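Local atomic coordinates of HIAXHD3 (Humicola insolens, PDB entry 3ZXK), a protein that cleaves arabinofuranose side chains as a family GH43 exo-arabinofuranosidase, and served as the scaffold into which endo-xylanase activity was engineered. Residues W84-R89 against F97-C102; G105-W110 against N139-A144; R390-G395 against I410-Q415; D394-G399 against N514-S519. All blocks are in the same frame, centred on the assembly; numbering follows the deposited sequence.

Contacts 1 and 2 lie in the glycoside hydrolase part of the chain, contacts 3 and 4 in the concanavalin A-like part. The first two have centres 8 Å apart and are joined by the Cys102 SG to Cys140 SG disulfide (2.0 Å) and by the pairing of strands 96-103 and 106-113. Each also carries one residue of the glycan pocket, Trp84 and Tyr142 respectively. Contacts 3 and 4 have centres 6 Å apart and share Asp394 and Gly395; in their sheet strand 396-403 runs between strand 406-415 of contact 3 and strand 509-516 of contact 4. The two pairs do not touch: the centres of contacts 1 and 4 are about 37 Å apart, those of 2 and 3 about 42 Å.

Contact 1 (W84-R89 against F97-C102); sequences WASTLR and FYWYGC
Thr87 and Tyr100 form a hydrogen-bonded pair of an antiparallel hairpin, with Thr87 N to Tyr100 O and Tyr100 N to Thr87 O both 2.9 Å. Arg89 and Tyr98 repeat the pattern, and the bond from Tyr98 N to Arg89 O is almost straight (175° at the hydrogen). Between them Leu88 and Trp99 make a non-hydrogen-bonded pair, their CA atoms 4.4 Å apart. Leu88 turns its CD1 branch to within 3.9 Å of Trp99 CB. With CG anti to its backbone nitrogen (chi1 178°), the Trp99 indole runs back past Thr87 O, and its CZ2 comes 3.6 Å from Ser86 OG; Gly101 N sits above one face. Ser86 OG donates to Trp84 O (2.8 Å) and accepts from a water that also binds Trp84 N and Cys102 O. A second water bridges Ala85 O and Cys102 N, so solvent takes over where direct pairing stops. On the other face Thr87 and Tyr100 lie side by side, CG2 of Thr87 3.9 Å from Tyr100 CB. Thr87 OG1 is hydrogen-bonded to Glu21, which also forms a salt bridge with Arg89. Trp84, at the loop end, touches bound xylose. Strand 87-91 is an outermost strand of a four-stranded blade of the GH43 propeller; strand 96-103 pairs onward with strand 106-113, while Arg89 and Tyr100 pack on strand 145-148 of the next blade.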
# COMPACT_ATOMS: atom_id res chain seq x y z
N TRP A 84 -8.43 3.42 -4.79
CA TRP A 84 -8.70 4.14 -3.55
C TRP A 84 -9.28 3.14 -2.55
O TRP A 84 -9.03 1.92 -2.66
CB TRP A 84 -9.61 5.32 -3.83
CG TRP A 84 -8.90 6.48 -4.48
CD1 TRP A 84 -7.91 6.45 -5.46
CD2 TRP A 84 -9.15 7.90 -4.23
NE1 TRP A 84 -7.55 7.72 -5.84
CE2 TRP A 84 -8.24 8.65 -5.11
CE3 TRP A 84 -9.97 8.60 -3.35
CZ2 TRP A 84 -8.19 10.03 -5.12
CZ3 TRP A 84 -9.92 10.00 -3.36
CH2 TRP A 84 -9.05 10.70 -4.23
N ALA A 85 -10.01 3.60 -1.54
CA ALA A 85 -10.54 2.65 -0.56
C ALA A 85 -11.44 1.63 -1.23
O ALA A 85 -12.40 2.01 -1.94
CB ALA A 85 -11.28 3.37 0.56
N SER A 86 -11.11 0.36 -1.01
CA SER A 86 -11.79 -0.77 -1.65
C SER A 86 -12.15 -1.83 -0.62
O SER A 86 -12.20 -1.54 0.58
CB SER A 86 -10.91 -1.28 -2.79
OG SER A 86 -10.59 -0.19 -3.65
N THR A 87 -12.48 -3.04 -1.05
CA THR A 87 -12.99 -4.00 -0.07
C THR A 87 -12.70 -5.43 -0.52
O THR A 87 -12.64 -5.71 -1.70
CB THR A 87 -14.51 -3.77 0.19
OG1 THR A 87 -14.93 -4.61 1.26
CG2 THR A 87 -15.35 -4.07 -1.04
N LEU A 88 -12.55 -6.31 0.47
CA LEU A 88 -12.21 -7.73 0.25
C LEU A 88 -12.90 -8.56 1.32
O LEU A 88 -12.88 -8.18 2.50
CB LEU A 88 -10.72 -7.96 0.42
CG LEU A 88 -10.19 -9.38 0.25
CD1 LEU A 88 -10.29 -9.75 -1.22
CD2 LEU A 88 -8.73 -9.47 0.67
N ARG A 89 -13.48 -9.69 0.92
CA ARG A 89 -14.01 -10.69 1.88
C ARG A 89 -13.83 -12.08 1.31
O ARG A 89 -13.71 -12.25 0.11
CB ARG A 89 -15.50 -10.48 2.25
CG ARG A 89 -15.83 -9.17 2.99
CD ARG A 89 -15.39 -9.22 4.45
NE ARG A 89 -15.41 -7.93 5.12
CZ ARG A 89 -16.40 -7.45 5.88
NH1 ARG A 89 -17.54 -8.14 6.11
NH2 ARG A 89 -16.26 -6.25 6.42
N PHE A 97 -12.22 -15.64 -2.70
CA PHE A 97 -12.06 -14.25 -2.25
C PHE A 97 -12.61 -13.26 -3.28
O PHE A 97 -12.38 -13.43 -4.49
CB PHE A 97 -10.58 -13.94 -2.03
CG PHE A 97 -9.96 -14.61 -0.82
CD1 PHE A 97 -9.43 -15.90 -0.93
CD2 PHE A 97 -9.85 -13.94 0.41
CE1 PHE A 97 -8.83 -16.52 0.18
CE2 PHE A 97 -9.26 -14.57 1.52
CZ PHE A 97 -8.75 -15.85 1.40
N TYR A 98 -13.34 -12.26 -2.80
CA TYR A 98 -13.91 -11.22 -3.65
C TYR A 98 -13.34 -9.85 -3.28
O TYR A 98 -13.55 -9.35 -2.16
CB TYR A 98 -15.43 -11.12 -3.51
CG TYR A 98 -16.23 -12.30 -4.04
CD1 TYR A 98 -16.15 -13.57 -3.45
CD2 TYR A 98 -17.10 -12.14 -5.11
CE1 TYR A 98 -16.88 -14.65 -3.92
CE2 TYR A 98 -17.86 -13.21 -5.58
CZ TYR A 98 -17.74 -14.48 -5.00
OH TYR A 98 -18.51 -15.52 -5.45
N TRP A 99 -12.73 -9.19 -4.26
CA TRP A 99 -12.21 -7.84 -4.11
C TRP A 99 -13.03 -6.92 -4.99
O TRP A 99 -13.14 -7.16 -6.19
CB TRP A 99 -10.72 -7.78 -4.53
CG TRP A 99 -10.16 -6.37 -4.43
CD1 TRP A 99 -9.61 -5.78 -3.31
CD2 TRP A 99 -10.17 -5.34 -5.46
NE1 TRP A 99 -9.28 -4.47 -3.56
CE2 TRP A 99 -9.59 -4.15 -4.85
CE3 TRP A 99 -10.58 -5.29 -6.78
CZ2 TRP A 99 -9.41 -2.96 -5.56
CZ3 TRP A 99 -10.42 -4.08 -7.48
CH2 TRP A 99 -9.84 -2.95 -6.88
N TYR A 100 -13.61 -5.87 -4.41
CA TYR A 100 -14.29 -4.88 -5.25
C TYR A 100 -13.60 -3.54 -5.02
O TYR A 100 -13.30 -3.19 -3.86
CB TYR A 100 -15.75 -4.70 -4.85
CG TYR A 100 -16.67 -5.88 -5.06
CD1 TYR A 100 -16.74 -6.92 -4.12
CD2 TYR A 100 -17.50 -5.95 -6.20
CE1 TYR A 100 -17.60 -8.00 -4.32
CE2 TYR A 100 -18.36 -7.03 -6.40
CZ TYR A 100 -18.40 -8.04 -5.45
OH TYR A 100 -19.25 -9.12 -5.63
N GLY A 101 -13.47 -2.77 -6.10
CA GLY A 101 -12.98 -1.39 -5.95
C GLY A 101 -13.50 -0.52 -7.08
O GLY A 101 -13.47 -0.94 -8.24
N CYS A 102 -13.95 0.69 -6.75
CA CYS A 102 -14.37 1.66 -7.77
C CYS A 102 -13.18 2.46 -8.25
O CYS A 102 -12.46 3.05 -7.44
CB CYS A 102 -15.44 2.62 -7.23
SG CYS A 102 -15.91 3.82 -8.51
O HOH W 1 -10.77 1.88 -5.65
O HOH W 2 -14.22 1.34 -3.99

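Contact 2 (G105-W110 against N139-A144); sequences GRTYLW and NCYYDA. With XYP (beta-D-xylopyranose), chain C.
Thr107 crosses Tyr141 at about a right angle, its methyl CG2 3.7 Å from CD2 of the Tyr141 ring. Tyr158 meets the same ring, with the planes about 40° apart. One residue on, the Tyr142 ring has Asp143 OD1 3.3 Å above one face, displaced toward the rim, and its OH lies 2.7 Å from O5 of a bound xylose; the same hydroxyl is hydrogen-bonded to Glu192. Segment 139-144 is the link between propeller blades, running from the outermost strand 132-137 of one to strand 145-148, which opens the next, and strand 106-113 pairs with the first of these. The link is tied back through Thr107 OG1, which donates to Asn139 O (2.7 Å) and accepts from Tyr141 N (3.1 Å, 163° at the hydrogen). Its chi1 of -60°, with OG1 beside the backbone nitrogen, points the hydroxyl at both. Tyr141 is the centre of an inverse gamma turn, closed by a weak bond from Tyr142 N to Cys140 O. Cys140 CB packs 3.7 Å from Gly105 O, while its sulfur is in the disulfide with Cys102. Beyond Thr107, Tyr141 OH and Asn139 ND2 share Gln175 OE1.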
# COMPACT_ATOMS: atom_id res chain seq x y z
N GLY A 105 -15.11 5.82 -11.68
CA GLY A 105 -16.55 5.76 -11.95
C GLY A 105 -17.14 4.39 -12.25
O GLY A 105 -18.34 4.30 -12.42
N ARG A 106 -16.33 3.33 -12.31
CA ARG A 106 -16.87 1.95 -12.46
C ARG A 106 -16.29 1.07 -11.37
O ARG A 106 -15.18 1.31 -10.92
CB ARG A 106 -16.51 1.31 -13.80
CG ARG A 106 -16.94 2.10 -15.01
CD ARG A 106 -16.52 1.37 -16.28
NE ARG A 106 -17.61 0.57 -16.84
CZ ARG A 106 -17.52 -0.11 -17.99
NH1 ARG A 106 -16.39 -0.08 -18.68
NH2 ARG A 106 -18.55 -0.81 -18.44
N THR A 107 -17.01 0.02 -10.99
CA THR A 107 -16.57 -0.86 -9.92
C THR A 107 -16.11 -2.19 -10.51
O THR A 107 -16.83 -2.80 -11.30
CB THR A 107 -17.71 -1.06 -8.91
OG1 THR A 107 -18.07 0.21 -8.38
CG2 THR A 107 -17.24 -1.96 -7.75
N TYR A 108 -14.92 -2.62 -10.12
CA TYR A 108 -14.27 -3.81 -10.69
C TYR A 108 -14.24 -4.90 -9.64
O TYR A 108 -13.94 -4.60 -8.47
CB TYR A 108 -12.84 -3.47 -11.11
CG TYR A 108 -12.80 -2.49 -12.24
CD1 TYR A 108 -12.87 -1.10 -12.01
CD2 TYR A 108 -12.70 -2.93 -13.56
CE1 TYR A 108 -12.87 -0.19 -13.06
CE2 TYR A 108 -12.67 -2.02 -14.62
CZ TYR A 108 -12.76 -0.66 -14.36
OH TYR A 108 -12.75 0.23 -15.42
N LEU A 109 -14.59 -6.13 -10.03
CA LEU A 109 -14.50 -7.28 -9.17
C LEU A 109 -13.39 -8.19 -9.64
O LEU A 109 -13.37 -8.60 -10.79
CB LEU A 109 -15.81 -8.08 -9.19
CG LEU A 109 -15.74 -9.45 -8.53
CD1 LEU A 109 -15.36 -9.34 -7.05
CD2 LEU A 109 -17.09 -10.15 -8.72
N TRP A 110 -12.45 -8.48 -8.73
CA TRP A 110 -11.41 -9.47 -8.96
C TRP A 110 -11.57 -10.56 -7.95
O TRP A 110 -11.85 -10.27 -6.76
CB TRP A 110 -10.04 -8.83 -8.80
CG TRP A 110 -9.57 -8.02 -9.99
CD1 TRP A 110 -9.99 -6.74 -10.38
CD2 TRP A 110 -8.57 -8.45 -10.96
NE1 TRP A 110 -9.31 -6.35 -11.51
CE2 TRP A 110 -8.43 -7.35 -11.91
CE3 TRP A 110 -7.81 -9.60 -11.14
CZ2 TRP A 110 -7.55 -7.42 -12.99
CZ3 TRP A 110 -6.92 -9.67 -12.22
CH2 TRP A 110 -6.78 -8.59 -13.12
N ASN A 139 -21.79 1.21 -11.63
CA ASN A 139 -22.12 2.18 -10.60
C ASN A 139 -20.82 2.36 -9.85
O ASN A 139 -20.01 1.44 -9.80
CB ASN A 139 -23.20 1.63 -9.67
CG ASN A 139 -23.82 2.70 -8.77
OD1 ASN A 139 -23.53 3.90 -8.90
ND2 ASN A 139 -24.69 2.27 -7.88
N CYS A 140 -20.57 3.56 -9.33
CA CYS A 140 -19.34 3.75 -8.58
C CYS A 140 -19.61 3.54 -7.11
O CYS A 140 -20.33 4.33 -6.49
CB CYS A 140 -18.68 5.10 -8.81
SG CYS A 140 -17.17 5.21 -7.79
N TYR A 141 -19.05 2.47 -6.57
CA TYR A 141 -19.15 2.22 -5.15
C TYR A 141 -17.95 2.87 -4.49
O TYR A 141 -17.02 2.18 -4.06
CB TYR A 141 -19.19 0.73 -4.89
CG TYR A 141 -20.39 0.00 -5.46
CD1 TYR A 141 -21.62 0.66 -5.69
CD2 TYR A 141 -20.31 -1.36 -5.72
CE1 TYR A 141 -22.72 -0.04 -6.17
CE2 TYR A 141 -21.41 -2.06 -6.21
CZ TYR A 141 -22.59 -1.39 -6.45
OH TYR A 141 -23.65 -2.12 -6.95
N TYR A 142 -17.98 4.20 -4.40
CA TYR A 142 -16.88 4.97 -3.80
C TYR A 142 -16.73 4.56 -2.32
O TYR A 142 -17.72 4.53 -1.59
CB TYR A 142 -17.16 6.47 -3.88
CG TYR A 142 -16.09 7.28 -3.19
CD1 TYR A 142 -14.88 7.56 -3.81
CD2 TYR A 142 -16.26 7.73 -1.88
CE1 TYR A 142 -13.87 8.27 -3.16
CE2 TYR A 142 -15.27 8.46 -1.23
CZ TYR A 142 -14.08 8.71 -1.86
OH TYR A 142 -13.10 9.43 -1.22
N ASP A 143 -15.51 4.23 -1.90
CA ASP A 143 -15.27 3.77 -0.53
C ASP A 143 -16.20 2.60 -0.14
O ASP A 143 -17.02 2.65 0.81
CB ASP A 143 -15.36 4.96 0.44
CG ASP A 143 -14.08 5.79 0.48
OD1 ASP A 143 -13.29 5.75 -0.47
OD2 ASP A 143 -13.87 6.47 1.49
N ALA A 144 -16.04 1.52 -0.89
CA ALA A 144 -16.90 0.35 -0.81
C ALA A 144 -16.58 -0.46 0.45
O ALA A 144 -15.40 -0.58 0.83
CB ALA A 144 -16.69 -0.52 -2.05
C1 XYP C . -12.14 13.22 -1.73
C2 XYP C . -11.87 13.47 -3.21
C3 XYP C . -13.19 13.61 -3.97
C4 XYP C . -14.05 12.37 -3.73
C5 XYP C . -14.32 12.25 -2.23
O2 XYP C . -11.06 14.64 -3.37
O3 XYP C . -12.92 13.76 -5.37
O4 XYP C . -15.29 12.39 -4.46
O5 XYP C . -13.05 12.11 -1.56

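Contact 3 (R390-G395 against I410-Q415); sequences RGMRDG and IGVWKQ
Met392 and Lys414 point toward each other's segment and pass with their CB atoms 3.9 Å apart, then diverge. The methionine heads along strand 406-415 to cross Val412 at a slant, SD 3.7 Å from Val412 CG1. A bend at chi3 (81°) brings its CE to 3.3 Å from Val412 O, so the thioether meets the valine branch while the methyl meets the backbone. CE also packs against Ala398 of the neighbouring strand. The lysine goes the other way: it folds at chi2 (75°) and again at chi4, doubling back alongside the loop so that NZ reaches Met392 O at 3.0 Å. The ammonium approaches from above the carbonyl plane, 45° out of it. At the root of the side chain, Lys414 CB lies 3.5 Å from Arg393 O. Further along, Gly395 N donates to Lys414 O (2.8 Å), attaching the loop to the strand just before strand 396-403 takes up regular pairing. Asp394 leans across the strand end, OD1 3.6 Å from Gln415 CA, and its hydrogen-bond partner is Gly416 N in the turn beyond. Segment 390-395 thus carries the chain from strand 380-388 in one sheet of the concanavalin A-like sandwich to strand 396-403 in the other. The chemistry is mixed: an apolar methionine-valine pairing toward the interior and, at the loop, a charged ammonium satisfied in part by a neutral carbonyl. In both hydrogen bonds the loop offers only backbone atoms, so these bonds depend on its path, while its apolar anchor is the Met392 side chain.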
# COMPACT_ATOMS: atom_id res chain seq x y z
N ARG A 390 26.78 -2.05 -16.81
CA ARG A 390 27.59 -2.10 -18.03
C ARG A 390 26.77 -1.96 -19.30
O ARG A 390 27.26 -1.45 -20.32
CB ARG A 390 28.48 -3.32 -18.11
CG ARG A 390 29.59 -3.30 -17.06
CD ARG A 390 30.30 -4.63 -17.01
NE ARG A 390 29.33 -5.70 -16.79
CZ ARG A 390 29.57 -6.99 -17.01
NH1 ARG A 390 30.76 -7.37 -17.46
NH2 ARG A 390 28.64 -7.91 -16.78
N GLY A 391 25.50 -2.40 -19.25
CA GLY A 391 24.62 -2.36 -20.41
C GLY A 391 23.99 -1.01 -20.72
O GLY A 391 23.20 -0.90 -21.67
N MET A 392 24.29 0.02 -19.92
CA MET A 392 23.76 1.35 -20.24
C MET A 392 24.27 1.88 -21.57
O MET A 392 25.43 1.64 -21.95
CB MET A 392 24.09 2.36 -19.15
CG MET A 392 23.40 2.02 -17.85
SD MET A 392 23.76 3.22 -16.56
CE MET A 392 22.60 4.53 -16.96
N ARG A 393 23.40 2.59 -22.28
CA ARG A 393 23.77 3.21 -23.56
C ARG A 393 23.72 4.74 -23.45
O ARG A 393 23.17 5.27 -22.47
CB ARG A 393 22.84 2.68 -24.67
CG ARG A 393 23.11 1.21 -24.97
CD ARG A 393 22.22 0.64 -26.07
NE ARG A 393 22.67 1.05 -27.41
CZ ARG A 393 23.55 0.39 -28.16
NH1 ARG A 393 24.10 -0.74 -27.73
NH2 ARG A 393 23.88 0.86 -29.35
N ASP A 394 24.28 5.43 -24.43
CA ASP A 394 24.28 6.89 -24.45
C ASP A 394 22.88 7.50 -24.13
O ASP A 394 21.87 7.20 -24.76
CB ASP A 394 24.78 7.35 -25.81
CG ASP A 394 24.94 8.86 -25.93
OD1 ASP A 394 25.12 9.54 -24.91
OD2 ASP A 394 24.88 9.36 -27.08
N GLY A 395 22.87 8.37 -23.12
CA GLY A 395 21.67 9.07 -22.68
C GLY A 395 20.90 8.35 -21.58
O GLY A 395 19.92 8.87 -21.09
N ILE A 410 20.02 8.92 -6.39
CA ILE A 410 21.44 8.77 -6.68
C ILE A 410 21.51 7.71 -7.78
O ILE A 410 20.78 6.70 -7.75
CB ILE A 410 22.27 8.38 -5.44
CG1 ILE A 410 23.77 8.42 -5.78
CG2 ILE A 410 21.82 7.03 -4.88
CD1 ILE A 410 24.67 8.33 -4.57
N GLY A 411 22.32 7.95 -8.80
CA GLY A 411 22.32 7.02 -9.92
C GLY A 411 23.47 7.22 -10.84
O GLY A 411 24.47 7.89 -10.49
N VAL A 412 23.36 6.61 -12.01
CA VAL A 412 24.41 6.64 -13.01
C VAL A 412 23.83 7.25 -14.28
O VAL A 412 22.72 6.90 -14.70
CB VAL A 412 24.96 5.23 -13.33
CG1 VAL A 412 26.05 5.27 -14.42
CG2 VAL A 412 25.50 4.57 -12.07
N TRP A 413 24.55 8.23 -14.81
CA TRP A 413 24.28 8.82 -16.13
C TRP A 413 25.35 8.35 -17.09
O TRP A 413 26.56 8.50 -16.83
CB TRP A 413 24.26 10.35 -16.06
CG TRP A 413 23.02 10.93 -15.45
CD1 TRP A 413 22.04 10.27 -14.73
CD2 TRP A 413 22.59 12.30 -15.54
NE1 TRP A 413 21.05 11.14 -14.35
CE2 TRP A 413 21.33 12.39 -14.83
CE3 TRP A 413 23.13 13.44 -16.13
CZ2 TRP A 413 20.62 13.60 -14.73
CZ3 TRP A 413 22.43 14.64 -16.05
CH2 TRP A 413 21.21 14.72 -15.36
N LYS A 414 24.91 7.77 -18.19
CA LYS A 414 25.79 7.39 -19.30
C LYS A 414 25.67 8.47 -20.39
O LYS A 414 24.59 8.67 -20.95
CB LYS A 414 25.42 5.99 -19.85
CG LYS A 414 26.42 5.44 -20.89
CD LYS A 414 27.71 4.94 -20.24
CE LYS A 414 28.65 4.31 -21.24
NZ LYS A 414 28.08 3.03 -21.72
N GLN A 415 26.75 9.20 -20.66
CA GLN A 415 26.78 10.17 -21.75
C GLN A 415 27.97 9.85 -22.63
O GLN A 415 29.10 9.82 -22.15
CB GLN A 415 26.79 11.63 -21.22
CG GLN A 415 25.60 11.95 -20.31
CD GLN A 415 25.75 13.27 -19.59
OE1 GLN A 415 26.87 13.71 -19.26
NE2 GLN A 415 24.65 13.93 -19.36

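Contact 4 (D394-G399 against N514-S519); sequences DGDRAG and NFSTKS
Arg397 lies across Phe515 on one face of the antiparallel pair formed by strands 396-403 and 509-516 in one sheet of the concanavalin A-like beta sandwich. The backbones of Arg397 and Phe515 are bonded in both directions, Arg397 N to Phe515 O at 2.9 Å and Phe515 N to Arg397 O at 3.0 Å. Phe515 takes the crowded position with chi1 64°, which tips the ring under the arginine: Arg397 CB stands over one face, 4.3 Å from the ring centroid in a CH-pi contact. The extended arginine carries its guanidinium past the ring (planes 66° apart) to where Thr517 CG2 lies over one guanidinium face, toward the rim, 3.6 Å from NE. Trp413 of the next strand makes a cation-pi contact with this arginine. On the other face Ala398 CB packs 3.4 Å from Asn514 OD1, and one water donates to both that oxygen and Asp396 OD2. Asp396 OD2 also accepts from Arg393 N, and Asn514 ND2 bonds Leu356 O. CD of Lys518 crosses the Asp394 carboxylate at a slant, 3.3 Å from OD2. Gly395 O receives two bonds from Thr517: N at 3.0 Å from above the carbonyl plane, and OG1 at 2.9 Å in that plane, on a lone pair.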
# COMPACT_ATOMS: atom_id res chain seq x y z
N ASP A 394 24.28 5.43 -24.43
CA ASP A 394 24.28 6.89 -24.45
C ASP A 394 22.88 7.50 -24.13
O ASP A 394 21.87 7.20 -24.76
CB ASP A 394 24.78 7.35 -25.81
CG ASP A 394 24.94 8.86 -25.93
OD1 ASP A 394 25.12 9.54 -24.91
OD2 ASP A 394 24.88 9.36 -27.08
N GLY A 395 22.87 8.37 -23.12
CA GLY A 395 21.67 9.07 -22.68
C GLY A 395 20.90 8.35 -21.58
O GLY A 395 19.92 8.87 -21.09
N ASP A 396 21.32 7.14 -21.19
CA ASP A 396 20.58 6.39 -20.18
C ASP A 396 20.82 6.96 -18.78
O ASP A 396 21.90 7.52 -18.47
CB ASP A 396 20.95 4.91 -20.19
CG ASP A 396 20.43 4.16 -21.44
OD1 ASP A 396 19.73 4.78 -22.25
OD2 ASP A 396 20.78 2.97 -21.64
N ARG A 397 19.77 6.87 -17.96
CA ARG A 397 19.82 7.33 -16.59
C ARG A 397 19.20 6.19 -15.75
O ARG A 397 18.07 5.78 -16.00
CB ARG A 397 19.04 8.64 -16.45
CG ARG A 397 19.59 9.79 -17.30
CD ARG A 397 18.87 11.07 -16.97
NE ARG A 397 19.47 12.15 -17.74
CZ ARG A 397 18.95 13.38 -17.82
NH1 ARG A 397 17.85 13.67 -17.13
NH2 ARG A 397 19.55 14.31 -18.58
N ALA A 398 19.93 5.68 -14.78
CA ALA A 398 19.41 4.60 -13.96
C ALA A 398 19.82 4.83 -12.50
O ALA A 398 20.81 5.56 -12.26
CB ALA A 398 19.96 3.27 -14.45
N GLY A 399 19.07 4.29 -11.56
CA GLY A 399 19.48 4.43 -10.15
C GLY A 399 18.46 4.13 -9.09
O GLY A 399 17.44 3.49 -9.34
N ASN A 514 15.23 2.99 -14.69
CA ASN A 514 16.14 2.99 -15.82
C ASN A 514 15.35 3.51 -17.02
O ASN A 514 14.35 2.93 -17.42
CB ASN A 514 16.68 1.59 -16.08
CG ASN A 514 17.72 1.59 -17.18
OD1 ASN A 514 18.36 2.61 -17.42
ND2 ASN A 514 17.89 0.45 -17.84
N PHE A 515 15.77 4.66 -17.55
CA PHE A 515 15.15 5.22 -18.76
C PHE A 515 16.20 5.87 -19.64
O PHE A 515 17.38 5.97 -19.24
CB PHE A 515 14.00 6.20 -18.42
CG PHE A 515 14.41 7.44 -17.68
CD1 PHE A 515 14.48 7.45 -16.29
CD2 PHE A 515 14.72 8.60 -18.37
CE1 PHE A 515 14.87 8.60 -15.60
CE2 PHE A 515 15.12 9.75 -17.69
CZ PHE A 515 15.18 9.76 -16.30
N SER A 516 15.79 6.31 -20.83
CA SER A 516 16.75 7.00 -21.68
C SER A 516 16.28 8.33 -22.17
O SER A 516 15.09 8.60 -22.32
CB SER A 516 17.22 6.16 -22.87
OG SER A 516 18.27 6.84 -23.57
N THR A 517 17.25 9.22 -22.34
CA THR A 517 16.95 10.53 -22.88
C THR A 517 17.11 10.56 -24.41
O THR A 517 16.68 11.51 -25.04
CB THR A 517 17.82 11.62 -22.24
OG1 THR A 517 19.19 11.32 -22.50
CG2 THR A 517 17.58 11.63 -20.71
N LYS A 518 17.69 9.51 -24.99
CA LYS A 518 18.00 9.49 -26.42
C LYS A 518 17.28 8.40 -27.17
O LYS A 518 16.52 8.69 -28.08
CB LYS A 518 19.50 9.33 -26.64
CG LYS A 518 20.28 10.58 -26.29
CD LYS A 518 21.76 10.39 -26.55
CE LYS A 518 22.52 11.69 -26.37
NZ LYS A 518 21.96 12.74 -27.27
N SER A 519 17.54 7.15 -26.79
CA SER A 519 16.96 6.01 -27.50
C SER A 519 16.96 4.76 -26.65
O SER A 519 17.75 4.65 -25.75
CB SER A 519 17.75 5.74 -28.78
OG SER A 519 18.90 5.01 -28.46
O HOH W 3 21.23 5.67 -26.91
O HOH W 4 20.30 1.60 -19.18
O HOH W 5 18.57 2.80 -23.90